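Local coordinates for methyltransferase (Thermus thermophilus, PDB 1WS6), which probably transfers a methyl group from S-adenosylmethionine, as a Rossmann-like methyltransferase, at residues A[44-49]-A[65-70]. Residues are numbered along the deposited sequence; the frame is centred on the assembly and turned at random.
Sequences RFLDPF and EAVLVE. Unlike the reference sequence in segment 44-49: P48 (reference Leu).
R44 lies across E65 at the start of two neighbouring parallel strands, 44-48 and 65-69. Its CB touches the E65 carbonyl oxygen. CG turns beside the backbone N (chi1 -62°) and packs near the E65 carboxylate. The bend at chi2 brings R44 CD closest, 3.2 Å from E65 OE2, and a second bend at chi3 turns the chain on toward NE. The guanidinium is turned 65° from the carboxylate plane. R44 NH1 makes a long salt bridge, 3.7 Å to E65 OE2, and touches V67 CG2. A water at the guanidinium edge spans the gap: the water oxygen accepts a weak bond from R44 NH1 and lies 2.6 Å from E65 OE2, to which it donates. The stronger partners of R44 lie elsewhere: NE binds the R110 carbonyl and NH2 forms a salt bridge with E109.

The backbones are joined by alternating bonds. F45 N donates to E65 O, and V67 N to F45 O (2.8 Å). D47 N then donates to V67 O, and V69 N to D47 O at a longer 3.2 Å. Beyond the strand end, F49 N makes a weak bond to V69 O.

On the face of R44, L46 CD2 meets V69 CG1 at 4.0 Å and V67 CG1 at 4.2 Å. P48 CB also packs on V69 CG1, and F100 of helix 97-106 covers L46 and V69. On the other face, F45, D47 and A66 touch helix 54-61, the crossover of this beta-alpha-beta unit.

D47 OD2 accepts a weak bond from G56 N, near the start of helix 54-61, in a glycine pattern (G51, G53, G56) consistent with a Rossmann-type cofactor loop. E70 OE1 accepts a hydrogen bond from D72 N. The chemistry thus changes along the pair: charge and water at the start, a buried apolar middle, and acidic D47 and E70 at the C-terminal ends, where class I methyltransferases commonly bind S-adenosylmethionine.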
loop_
_atom_site.group_PDB
_atom_site.type_symbol
_atom_site.label_atom_id
_atom_site.label_comp_id
_atom_site.label_asym_id
_atom_site.label_seq_id
_atom_site.Cartn_x
_atom_site.Cartn_y
_atom_site.Cartn_z
ATOM N N ARG A 44 4.072 -0.892 11.602
ATOM C CA ARG A 44 2.861 -0.345 11.010
ATOM C C ARG A 44 3.039 -0.076 9.511
ATOM O O ARG A 44 4.046 0.488 9.080
ATOM C CB ARG A 44 2.447 0.928 11.746
ATOM C CG ARG A 44 2.106 0.697 13.215
ATOM C CD ARG A 44 0.820 1.431 13.594
ATOM N NE ARG A 44 0.914 2.832 13.215
ATOM C CZ ARG A 44 -0.116 3.656 13.082
ATOM N NH1 ARG A 44 -1.355 3.235 13.303
ATOM N NH2 ARG A 44 0.104 4.905 12.701
ATOM N N PHE A 45 2.036 -0.489 8.736
ATOM C CA PHE A 45 2.021 -0.367 7.281
ATOM C C PHE A 45 0.892 0.573 6.857
ATOM O O PHE A 45 -0.248 0.403 7.267
ATOM C CB PHE A 45 1.833 -1.773 6.683
ATOM C CG PHE A 45 2.014 -1.850 5.186
ATOM C CD1 PHE A 45 0.988 -1.502 4.326
ATOM C CD2 PHE A 45 3.204 -2.301 4.647
ATOM C CE1 PHE A 45 1.145 -1.608 2.963
ATOM C CE2 PHE A 45 3.375 -2.411 3.281
ATOM C CZ PHE A 45 2.346 -2.066 2.438
ATOM N N LEU A 46 1.219 1.560 6.030
ATOM C CA LEU A 46 0.250 2.551 5.567
ATOM C C LEU A 46 -0.030 2.339 4.086
ATOM O O LEU A 46 0.893 2.294 3.273
ATOM C CB LEU A 46 0.815 3.966 5.782
ATOM C CG LEU A 46 -0.109 5.199 5.870
ATOM C CD1 LEU A 46 0.466 6.357 5.062
ATOM C CD2 LEU A 46 -1.500 4.854 5.370
ATOM N N ASP A 47 -1.298 2.207 3.724
ATOM C CA ASP A 47 -1.640 2.001 2.321
ATOM C C ASP A 47 -2.708 2.963 1.833
ATOM O O ASP A 47 -3.896 2.648 1.840
ATOM C CB ASP A 47 -2.091 0.556 2.083
ATOM C CG ASP A 47 -2.571 0.309 0.647
ATOM O OD1 ASP A 47 -2.199 1.076 -0.266
ATOM O OD2 ASP A 47 -3.317 -0.673 0.426
ATOM N N PRO A 48 -2.293 4.165 1.425
ATOM C CA PRO A 48 -3.197 5.205 0.916
ATOM C C PRO A 48 -3.513 4.790 -0.519
ATOM O O PRO A 48 -2.653 4.234 -1.206
ATOM C CB PRO A 48 -2.343 6.466 0.984
ATOM C CG PRO A 48 -0.964 5.931 0.664
ATOM C CD PRO A 48 -0.891 4.620 1.422
ATOM N N PHE A 49 -4.738 5.045 -0.963
ATOM C CA PHE A 49 -5.163 4.652 -2.306
ATOM C C PHE A 49 -5.351 3.154 -2.352
ATOM O O PHE A 49 -5.183 2.529 -3.393
ATOM C CB PHE A 49 -4.145 5.052 -3.372
ATOM C CG PHE A 49 -4.165 6.500 -3.697
ATOM C CD1 PHE A 49 -3.073 7.299 -3.421
ATOM C CD2 PHE A 49 -5.289 7.073 -4.270
ATOM C CE1 PHE A 49 -3.095 8.649 -3.710
ATOM C CE2 PHE A 49 -5.321 8.418 -4.563
ATOM C CZ PHE A 49 -4.223 9.208 -4.283
ATOM N N GLU A 65 0.650 -4.035 11.084
ATOM C CA GLU A 65 -0.508 -3.338 11.640
ATOM C C GLU A 65 -0.853 -2.396 10.480
ATOM O O GLU A 65 -0.261 -1.325 10.329
ATOM C CB GLU A 65 -0.113 -2.537 12.884
ATOM C CG GLU A 65 -1.304 -2.045 13.698
ATOM C CD GLU A 65 -0.913 -1.089 14.822
ATOM O OE1 GLU A 65 0.074 -1.380 15.537
ATOM O OE2 GLU A 65 -1.604 -0.056 14.992
ATOM N N ALA A 66 -1.799 -2.810 9.651
ATOM C CA ALA A 66 -2.147 -2.046 8.466
ATOM C C ALA A 66 -3.239 -0.998 8.575
ATOM O O ALA A 66 -4.261 -1.199 9.215
ATOM C CB ALA A 66 -2.481 -3.010 7.333
ATOM N N VAL A 67 -3.002 0.123 7.914
ATOM C CA VAL A 67 -3.951 1.219 7.865
ATOM C C VAL A 67 -4.202 1.479 6.390
ATOM O O VAL A 67 -3.286 1.807 5.661
ATOM C CB VAL A 67 -3.385 2.491 8.509
ATOM C CG1 VAL A 67 -4.298 3.673 8.222
ATOM C CG2 VAL A 67 -3.263 2.285 9.999
ATOM N N LEU A 68 -5.444 1.326 5.959
ATOM C CA LEU A 68 -5.792 1.524 4.561
ATOM C C LEU A 68 -6.745 2.692 4.384
ATOM O O LEU A 68 -7.814 2.729 4.998
ATOM C CB LEU A 68 -6.443 0.262 4.007
ATOM C CG LEU A 68 -5.584 -1.007 3.965
ATOM C CD1 LEU A 68 -5.276 -1.508 5.368
ATOM C CD2 LEU A 68 -6.329 -2.071 3.179
ATOM N N VAL A 69 -6.357 3.655 3.555
ATOM C CA VAL A 69 -7.220 4.793 3.314
ATOM C C VAL A 69 -7.624 4.782 1.841
ATOM O O VAL A 69 -6.789 4.594 0.960
ATOM C CB VAL A 69 -6.538 6.130 3.776
ATOM C CG1 VAL A 69 -5.060 5.943 3.913
ATOM C CG2 VAL A 69 -6.870 7.262 2.829
ATOM N N GLU A 70 -8.925 4.936 1.597
ATOM C CA GLU A 70 -9.514 4.905 0.254
ATOM C C GLU A 70 -10.749 5.812 0.231
ATOM O O GLU A 70 -11.581 5.759 1.133
ATOM C CB GLU A 70 -9.892 3.453 -0.099
ATOM C CG GLU A 70 -10.792 3.295 -1.308
ATOM C CD GLU A 70 -10.217 3.919 -2.554
ATOM O OE1 GLU A 70 -10.999 4.476 -3.355
ATOM O OE2 GLU A 70 -8.986 3.857 -2.747
HETATM O O HOH W 1 -3.442 1.246 13.689
#